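Local coordinates for regulatory Subunit of Protein Kinase A (cAMP-dependent) from Euglena gracilis (Euglena gracilis, PDB 6RSX) that probably acts as the regulatory subunit of a protein kinase A, holding cyclic AMP in two tandem cyclic nucleotide-binding domains, at residues A164-L168 / P231-F235; S204-D210 / S256-D262; E237-F242 / Q278-Y284. All blocks are in the same frame, centred on the assembly; numbering follows the deposited sequence.

Interaction 1 (A164-L168 / P231-F235); sequences AQVPL and PKDFF. With CMP (adenosine-3',5'-cyclic-monophosphate), chain C.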
# COMPACT_ATOMS: atom_id res chain seq x y z
N ALA A 164 -6.18 -6.75 11.75
CA ALA A 164 -7.53 -6.95 12.29
C ALA A 164 -7.68 -6.43 13.72
O ALA A 164 -8.80 -6.12 14.12
CB ALA A 164 -7.91 -8.43 12.24
N GLN A 165 -6.59 -6.32 14.48
CA GLN A 165 -6.69 -5.97 15.90
C GLN A 165 -6.07 -4.62 16.25
O GLN A 165 -5.97 -4.29 17.44
CB GLN A 165 -6.06 -7.06 16.76
CG GLN A 165 -4.55 -7.04 16.75
CD GLN A 165 -3.94 -8.37 17.17
OE1 GLN A 165 -4.65 -9.37 17.32
NE2 GLN A 165 -2.62 -8.39 17.35
N VAL A 166 -5.67 -3.81 15.27
CA VAL A 166 -5.15 -2.47 15.53
C VAL A 166 -6.27 -1.47 15.30
O VAL A 166 -6.81 -1.40 14.18
CB VAL A 166 -3.95 -2.15 14.63
CG1 VAL A 166 -3.59 -0.66 14.74
CG2 VAL A 166 -2.76 -3.03 14.99
N PRO A 167 -6.65 -0.67 16.31
CA PRO A 167 -7.80 0.22 16.14
C PRO A 167 -7.70 1.12 14.93
O PRO A 167 -8.72 1.48 14.33
CB PRO A 167 -7.80 1.04 17.45
CG PRO A 167 -7.20 0.08 18.45
CD PRO A 167 -6.14 -0.68 17.70
N LEU A 168 -6.48 1.54 14.58
CA LEU A 168 -6.31 2.43 13.44
C LEU A 168 -6.96 1.86 12.18
O LEU A 168 -7.49 2.60 11.35
CB LEU A 168 -4.81 2.65 13.19
CG LEU A 168 -4.47 3.50 11.96
CD1 LEU A 168 -5.00 4.91 12.10
CD2 LEU A 168 -2.97 3.48 11.69
N PRO A 231 2.59 -0.28 21.95
CA PRO A 231 2.07 -1.17 20.90
C PRO A 231 0.71 -0.71 20.39
O PRO A 231 -0.17 -0.33 21.16
CB PRO A 231 1.99 -2.54 21.59
CG PRO A 231 3.05 -2.50 22.62
CD PRO A 231 3.04 -1.03 23.14
N LYS A 232 0.58 -0.69 19.07
CA LYS A 232 -0.61 -0.33 18.30
C LYS A 232 -0.84 1.18 18.26
O LYS A 232 -1.76 1.62 17.56
CB LYS A 232 -1.88 -1.06 18.79
CG LYS A 232 -1.71 -2.59 18.78
CD LYS A 232 -2.96 -3.34 19.26
CE LYS A 232 -2.92 -4.81 18.84
NZ LYS A 232 -1.56 -5.43 18.95
N ASP A 233 -0.05 2.01 18.97
CA ASP A 233 -0.05 3.44 18.71
C ASP A 233 0.70 3.76 17.42
O ASP A 233 1.41 2.92 16.87
CB ASP A 233 0.60 4.22 19.87
CG ASP A 233 -0.17 4.10 21.17
OD1 ASP A 233 -1.40 3.93 21.12
OD2 ASP A 233 0.49 4.17 22.24
N PHE A 234 0.56 5.00 16.96
CA PHE A 234 1.12 5.38 15.66
C PHE A 234 1.63 6.80 15.77
O PHE A 234 1.31 7.52 16.72
CB PHE A 234 0.07 5.25 14.55
CG PHE A 234 -1.24 5.88 14.88
CD1 PHE A 234 -1.41 7.25 14.74
CD2 PHE A 234 -2.29 5.12 15.38
CE1 PHE A 234 -2.62 7.85 15.06
CE2 PHE A 234 -3.50 5.70 15.71
CZ PHE A 234 -3.67 7.07 15.55
N PHE A 235 2.40 7.23 14.77
CA PHE A 235 2.90 8.62 14.82
C PHE A 235 3.42 8.99 13.44
O PHE A 235 3.68 8.12 12.60
CB PHE A 235 4.01 8.76 15.87
CG PHE A 235 5.19 7.86 15.65
CD1 PHE A 235 5.22 6.56 16.20
CD2 PHE A 235 6.29 8.29 14.91
CE1 PHE A 235 6.31 5.69 15.99
CE2 PHE A 235 7.41 7.44 14.73
CZ PHE A 235 7.41 6.13 15.26
P CMP C . 4.29 14.51 13.27
O1P CMP C . 4.34 14.09 11.69
O2P CMP C . 4.17 15.95 13.57
O5' CMP C . 5.69 14.06 13.91
C5' CMP C . 5.78 13.88 15.33
C4' CMP C . 4.57 13.11 15.78
O4' CMP C . 4.44 12.91 17.20
C3' CMP C . 3.22 13.68 15.43
O3' CMP C . 2.99 13.75 14.02
C2' CMP C . 2.29 12.75 16.19
O2' CMP C . 2.11 11.55 15.42
C1' CMP C . 3.15 12.40 17.42
N9 CMP C . 2.60 12.88 18.69
C8 CMP C . 2.33 12.11 19.75
N7 CMP C . 1.86 12.89 20.71
C5 CMP C . 1.87 14.15 20.25
C6 CMP C . 1.50 15.32 20.85
N6 CMP C . 0.97 15.58 22.16
N1 CMP C . 1.57 16.47 20.19
C2 CMP C . 2.05 16.46 18.91
N3 CMP C . 2.42 15.29 18.30
C4 CMP C . 2.33 14.16 19.00
O HOH W 1 -4.23 2.10 16.49

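Interaction 2 (S204-D210 / S256-D262); sequences SFYIIID and SHCVSLD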
# COMPACT_ATOMS: atom_id res chain seq x y z
N SER A 204 7.76 9.35 6.68
CA SER A 204 6.96 8.14 6.80
C SER A 204 6.03 8.22 8.01
O SER A 204 6.20 9.04 8.92
CB SER A 204 7.86 6.90 6.91
OG SER A 204 8.62 6.74 5.73
N PHE A 205 5.06 7.32 7.98
CA PHE A 205 4.06 7.12 9.01
C PHE A 205 4.33 5.76 9.66
O PHE A 205 4.61 4.78 8.96
CB PHE A 205 2.65 7.16 8.38
CG PHE A 205 1.55 6.81 9.33
CD1 PHE A 205 1.22 7.66 10.37
CD2 PHE A 205 0.84 5.62 9.18
CE1 PHE A 205 0.19 7.34 11.26
CE2 PHE A 205 -0.19 5.30 10.05
CZ PHE A 205 -0.53 6.15 11.08
N TYR A 206 4.25 5.70 10.99
CA TYR A 206 4.69 4.51 11.70
C TYR A 206 3.59 3.98 12.60
O TYR A 206 2.88 4.76 13.25
CB TYR A 206 5.92 4.83 12.57
CG TYR A 206 7.10 5.23 11.74
CD1 TYR A 206 7.25 6.56 11.32
CD2 TYR A 206 8.06 4.28 11.36
CE1 TYR A 206 8.36 6.92 10.53
CE2 TYR A 206 9.15 4.63 10.60
CZ TYR A 206 9.28 5.95 10.19
OH TYR A 206 10.36 6.31 9.42
N ILE A 207 3.49 2.65 12.68
CA ILE A 207 2.65 1.98 13.66
C ILE A 207 3.54 1.06 14.49
O ILE A 207 4.31 0.26 13.94
CB ILE A 207 1.51 1.16 13.00
CG1 ILE A 207 0.72 2.01 12.01
CG2 ILE A 207 0.55 0.62 14.07
CD1 ILE A 207 1.17 1.78 10.58
N ILE A 208 3.43 1.16 15.81
CA ILE A 208 4.26 0.36 16.70
C ILE A 208 3.67 -1.04 16.84
O ILE A 208 2.48 -1.18 17.19
CB ILE A 208 4.39 1.03 18.07
CG1 ILE A 208 4.94 2.45 17.86
CG2 ILE A 208 5.25 0.16 18.98
CD1 ILE A 208 4.76 3.35 19.08
N ILE A 209 4.48 -2.06 16.59
CA ILE A 209 4.09 -3.44 16.87
C ILE A 209 4.43 -3.77 18.32
O ILE A 209 3.57 -4.19 19.09
CB ILE A 209 4.76 -4.43 15.91
CG1 ILE A 209 4.36 -4.11 14.47
CG2 ILE A 209 4.35 -5.84 16.28
CD1 ILE A 209 5.20 -4.84 13.44
N ASP A 210 5.69 -3.60 18.70
CA ASP A 210 6.10 -3.79 20.08
C ASP A 210 7.15 -2.74 20.42
O ASP A 210 7.78 -2.16 19.54
CB ASP A 210 6.64 -5.22 20.34
CG ASP A 210 7.74 -5.63 19.39
OD1 ASP A 210 8.90 -5.24 19.61
OD2 ASP A 210 7.46 -6.37 18.42
N SER A 256 12.39 -1.31 19.59
CA SER A 256 11.02 -1.23 19.14
C SER A 256 10.92 -1.79 17.74
O SER A 256 11.84 -1.63 16.93
CB SER A 256 10.51 0.21 19.14
OG SER A 256 10.44 0.69 20.46
N HIS A 257 9.80 -2.44 17.45
CA HIS A 257 9.51 -2.94 16.11
C HIS A 257 8.26 -2.26 15.58
O HIS A 257 7.22 -2.23 16.25
CB HIS A 257 9.32 -4.45 16.10
CG HIS A 257 10.53 -5.18 16.56
ND1 HIS A 257 10.71 -5.57 17.87
CD2 HIS A 257 11.65 -5.56 15.89
CE1 HIS A 257 11.88 -6.18 17.98
NE2 HIS A 257 12.46 -6.19 16.80
N CYS A 258 8.39 -1.69 14.40
CA CYS A 258 7.33 -0.92 13.79
C CYS A 258 7.08 -1.43 12.38
O CYS A 258 7.82 -2.26 11.84
CB CYS A 258 7.68 0.57 13.74
SG CYS A 258 7.82 1.31 15.40
N VAL A 259 6.01 -0.94 11.79
CA VAL A 259 5.86 -0.97 10.35
C VAL A 259 5.56 0.44 9.90
O VAL A 259 4.97 1.24 10.65
CB VAL A 259 4.77 -1.96 9.86
CG1 VAL A 259 5.28 -3.39 9.91
CG2 VAL A 259 3.52 -1.80 10.70
N SER A 260 5.97 0.76 8.68
CA SER A 260 5.84 2.12 8.19
C SER A 260 5.18 2.17 6.81
O SER A 260 5.18 1.19 6.05
CB SER A 260 7.20 2.82 8.12
OG SER A 260 8.02 2.20 7.17
N LEU A 261 4.62 3.33 6.52
CA LEU A 261 4.15 3.70 5.19
C LEU A 261 4.92 4.92 4.74
O LEU A 261 5.03 5.91 5.50
CB LEU A 261 2.65 4.01 5.18
CG LEU A 261 1.66 2.93 5.54
CD1 LEU A 261 0.27 3.52 5.51
CD2 LEU A 261 1.81 1.75 4.50
N ASP A 262 5.46 4.88 3.52
CA ASP A 262 6.11 6.09 3.02
C ASP A 262 5.05 7.09 2.57
O ASP A 262 3.86 6.78 2.48
CB ASP A 262 7.13 5.75 1.91
CG ASP A 262 6.48 5.31 0.59
OD1 ASP A 262 5.27 5.53 0.37
OD2 ASP A 262 7.21 4.73 -0.24

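Interaction 3 (E237-F242 / Q278-Y284); sequences EMSLMF and QRNMQNY. With CMP (adenosine-3',5'-cyclic-monophosphate), chain C.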
# COMPACT_ATOMS: atom_id res chain seq x y z
N GLU A 237 1.83 11.15 11.37
CA GLU A 237 0.74 11.45 10.45
C GLU A 237 0.57 12.94 10.18
O GLU A 237 0.11 13.30 9.09
CB GLU A 237 -0.57 10.87 11.00
CG GLU A 237 -1.28 11.75 12.07
CD GLU A 237 -0.65 11.67 13.46
OE1 GLU A 237 0.30 10.89 13.64
OE2 GLU A 237 -1.11 12.41 14.37
N MET A 238 0.91 13.82 11.12
CA MET A 238 0.54 15.22 10.91
C MET A 238 1.40 15.85 9.82
O MET A 238 0.89 16.58 8.96
CB MET A 238 0.61 15.98 12.22
CG MET A 238 -0.56 15.60 13.14
SD MET A 238 -0.72 16.78 14.48
CE MET A 238 0.94 16.57 15.13
N SER A 239 2.71 15.56 9.80
CA SER A 239 3.55 16.10 8.74
C SER A 239 3.05 15.66 7.38
O SER A 239 3.10 16.42 6.41
CB SER A 239 5.00 15.67 8.95
OG SER A 239 5.11 14.26 9.13
N LEU A 240 2.55 14.42 7.29
CA LEU A 240 2.12 13.93 5.99
C LEU A 240 0.74 14.44 5.63
O LEU A 240 0.50 14.77 4.46
CB LEU A 240 2.15 12.40 5.99
CG LEU A 240 3.53 11.75 6.19
CD1 LEU A 240 3.40 10.22 6.14
CD2 LEU A 240 4.54 12.25 5.18
N MET A 241 -0.18 14.53 6.60
CA MET A 241 -1.55 14.92 6.27
C MET A 241 -1.64 16.39 5.88
O MET A 241 -2.46 16.76 5.03
CB MET A 241 -2.48 14.62 7.44
CG MET A 241 -2.59 13.15 7.76
SD MET A 241 -3.55 12.77 9.23
CE MET A 241 -5.23 13.02 8.63
N PHE A 242 -0.81 17.23 6.49
CA PHE A 242 -0.90 18.68 6.32
C PHE A 242 0.33 19.26 5.65
O PHE A 242 0.48 20.49 5.59
CB PHE A 242 -1.13 19.35 7.67
CG PHE A 242 -2.24 18.73 8.46
CD1 PHE A 242 -3.51 18.63 7.93
CD2 PHE A 242 -2.01 18.26 9.74
CE1 PHE A 242 -4.53 18.06 8.65
CE2 PHE A 242 -3.03 17.68 10.47
CZ PHE A 242 -4.30 17.58 9.92
N GLN A 278 -7.80 11.89 12.49
CA GLN A 278 -8.26 13.23 12.88
C GLN A 278 -8.76 13.25 14.32
O GLN A 278 -8.39 14.14 15.10
CB GLN A 278 -9.35 13.71 11.91
CG GLN A 278 -8.84 14.00 10.52
CD GLN A 278 -9.96 14.18 9.51
OE1 GLN A 278 -11.04 13.61 9.64
NE2 GLN A 278 -9.70 14.99 8.49
N ARG A 279 -9.64 12.30 14.68
CA ARG A 279 -10.11 12.22 16.06
C ARG A 279 -8.95 12.12 17.03
O ARG A 279 -8.91 12.81 18.06
CB ARG A 279 -11.05 11.01 16.23
CG ARG A 279 -12.52 11.28 15.93
CD ARG A 279 -13.41 10.08 16.29
NE ARG A 279 -13.16 8.93 15.41
CZ ARG A 279 -13.74 8.76 14.23
NH1 ARG A 279 -14.61 9.65 13.76
NH2 ARG A 279 -13.44 7.69 13.49
N ASN A 280 -7.98 11.26 16.73
CA ASN A 280 -6.90 11.05 17.68
C ASN A 280 -6.11 12.32 17.97
O ASN A 280 -5.47 12.40 19.03
CB ASN A 280 -5.95 9.99 17.16
CG ASN A 280 -4.83 9.73 18.10
OD1 ASN A 280 -5.05 9.15 19.17
ND2 ASN A 280 -3.62 10.16 17.74
N MET A 281 -6.09 13.29 17.06
CA MET A 281 -5.36 14.52 17.33
C MET A 281 -5.95 15.30 18.51
O MET A 281 -5.28 16.18 19.05
CB MET A 281 -5.31 15.39 16.09
CG MET A 281 -4.53 14.74 14.93
SD MET A 281 -4.66 15.80 13.48
CE MET A 281 -3.55 14.98 12.33
N GLN A 282 -7.18 14.98 18.91
CA GLN A 282 -7.74 15.57 20.12
C GLN A 282 -6.84 15.33 21.32
O GLN A 282 -6.78 16.16 22.24
CB GLN A 282 -9.14 15.01 20.40
CG GLN A 282 -10.20 15.41 19.40
CD GLN A 282 -11.41 14.49 19.44
OE1 GLN A 282 -11.56 13.68 20.36
NE2 GLN A 282 -12.27 14.59 18.42
N ASN A 283 -6.14 14.20 21.35
CA ASN A 283 -5.28 13.87 22.48
C ASN A 283 -4.01 14.71 22.51
O ASN A 283 -3.26 14.62 23.48
CB ASN A 283 -4.90 12.39 22.46
CG ASN A 283 -6.11 11.47 22.52
OD1 ASN A 283 -6.91 11.52 23.45
ND2 ASN A 283 -6.25 10.62 21.50
N TYR A 284 -3.75 15.52 21.47
CA TYR A 284 -2.51 16.26 21.42
C TYR A 284 -2.60 17.61 22.12
O TYR A 284 -1.55 18.21 22.39
CB TYR A 284 -2.06 16.50 19.98
CG TYR A 284 -1.74 15.23 19.19
CD1 TYR A 284 -1.54 14.01 19.84
CD2 TYR A 284 -1.64 15.27 17.81
CE1 TYR A 284 -1.25 12.84 19.13
CE2 TYR A 284 -1.35 14.09 17.07
CZ TYR A 284 -1.15 12.90 17.75
OH TYR A 284 -0.88 11.74 17.03
P CMP C . 4.29 14.51 13.27
O1P CMP C . 4.34 14.09 11.69
O2P CMP C . 4.17 15.95 13.57
O5' CMP C . 5.69 14.06 13.91
C5' CMP C . 5.78 13.88 15.33
C4' CMP C . 4.57 13.11 15.78
O4' CMP C . 4.44 12.91 17.20
C3' CMP C . 3.22 13.68 15.43
O3' CMP C . 2.99 13.75 14.02
C2' CMP C . 2.29 12.75 16.19
O2' CMP C . 2.11 11.55 15.42
C1' CMP C . 3.15 12.40 17.42
N9 CMP C . 2.60 12.88 18.69
C8 CMP C . 2.33 12.11 19.75
N7 CMP C . 1.86 12.89 20.71
C5 CMP C . 1.87 14.15 20.25
C6 CMP C . 1.50 15.32 20.85
N6 CMP C . 0.97 15.58 22.16
N1 CMP C . 1.57 16.47 20.19
C2 CMP C . 2.05 16.46 18.91
N3 CMP C . 2.42 15.29 18.30
C4 CMP C . 2.33 14.16 19.00
O HOH W 2 -3.76 11.22 14.98

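Interaction 1 (A164-L168 / P231-F235)
K232 reaches across to Q165, V166 and P167, where the chain leaves helix 149-165, with a side chain that runs nearly straight and bends only at its last torsion. Its CB lies beside the ring of P167, 4.4 Å from P167 CD. One carbon further on, CG packs on the CG2 methyl of V166, and CD comes next to the carbonyl oxygen of Q165. K232 CE sits closest of all, 3.4 Å from Q165 O, with the CG methylene of Q165 at its other contact. The final turn (chi4 40°) brings K232 NZ across the Q165 side chain, 3.5 Å from Q165 NE2; these two nitrogens are neighbours and not a bonded pair. The loop 231-233 leads into strand 234-235 of the second cyclic nucleotide-binding domain's beta-barrel, so the lysine packs the loop before that edge strand against the residues that follow helix 149-165. Cutting K232 back to an alanine is likely to strip the cover from the V166 CG2 methyl and leave a gap beside the Q165 CG and carbonyl. Further along, L168 lays CD1 over one face of the F234 ring, toward its rim and 4.0 Å from F234 CE2. Between the two contacts a water takes the N-H of L168 and donates to K232 O at 2.7 Å.

Interaction 2 (S204-D210 / S256-D262)
D210 and H257 face each other at one end of the strand pair: H257 ND1 donates to D210 OD1 at 2.5 Å, a short and nearly straight bond (172°). The carboxylate oxygen receives it on its syn lone pair and lies in the plane of the imidazole, at the ring's edge, although the two flat groups are turned 59° apart. D210 gets there because its CG stands between the backbone N and the carbonyl carbon (chi1 53°), which swings the carboxylate back over the neighbouring strand. The backbones agree at the same place, H257 N giving its hydrogen to D210 O. In return H257 O is gripped twice, by I209 N at 2.8 Å and by D210 N at 3.2 Å. Two residues opposite one is a classic beta bulge, and here it falls where the chain turns a corner out of strand 204-208. That strand and 256-262 are the middle pair of one antiparallel sheet in the jelly-roll-like barrel of the cyclic nucleotide-binding domain. Beyond the bulge the ladder is regular. I207 and V259 exchange both backbone bonds, as do F205 and L261, where L261 N reaches F205 O at 2.8 Å. The non-hydrogen-bonded pair between them, Y206 and S260, brings CA-H groups to V259 O and F205 O, S260 CA lying 3.0 Å from F205 O. On the side of the sheet that carries Y206 and S260, S260 CB lies 3.6 Å from Y206 CE2. I209, at the bulge, crosses V259 at about a right angle, CD1 against CG1. The polar groups at the two extremes are met from outside the pair: S256 OG bonds S252 OG and K212 N, while D262 caps the following helix through S265 N and makes a salt bridge to R46.

Interaction 3 (E237-F242 / Q278-Y284)
Y284 donates its hydroxyl, OH, to E237 OE2 at 2.8 Å, meeting the syn side of the carboxylate from 22° out of its plane. The glutamate is folded to be there: CG lies between the backbone N and the carbonyl carbon (chi1 82°), and a second bend at chi2 (-77°) swings the acid toward the nucleotide. Its two oxygens then divide the work, E237 OE1 accepting from the ribose O2' of cyclic AMP at 2.6 Å and OE2 from the tyrosine. A water links OE2, by a weak bond, to N280 ND2. The tyrosine ring lies over the adenine: C5 of the nucleotide is 3.4 Å above the plane of the Y284 ring, offset toward its rim, so one side chain both covers the base and ties down the glutamate that holds the sugar. M238, bent at chi3, brings SD to the ring's edge, 3.8 Å from Y284 CD2, a Met-aromatic contact. M281 instead stays extended beyond CG and pushes its thioether in among E237, M241 and F242; its sulfur sits in the plane of the F242 ring, at the edge. S239 meets the cyclic phosphate through OG and N, S239 OG being 2.7 Å from O1P. Short helix 237-242 belongs to the phosphate-binding cassette of this family. F266 of helix 263-269 and F205 of strand 204-208 pack against it, and the 3-10 segment 282-284 that follows helix 274-280 brings Y284 over the adenine.

All three contacts gather round the second cyclic nucleotide-binding domain. Interactions 1 and 2 share a sheet: strands 234-235 and 204-208 are neighbours, K232 N lying 2.7 Å from I208 O and D233 O 2.9 Å from I208 N, with centres about 10 Å apart. Strand 234-235 runs straight on into helix 237-242, so interaction 1 leads into interaction 3, and F234 CE1 packs 3.7 Å from N280 ND2. Interactions 1 and 3 both touch the same cyclic AMP. Interaction 2 stands behind the pocket, the F205 side chain about 6 Å from the nucleotide, yet F205 CE1 packs 3.6 Å from CB of E237, the glutamate that binds the ribose.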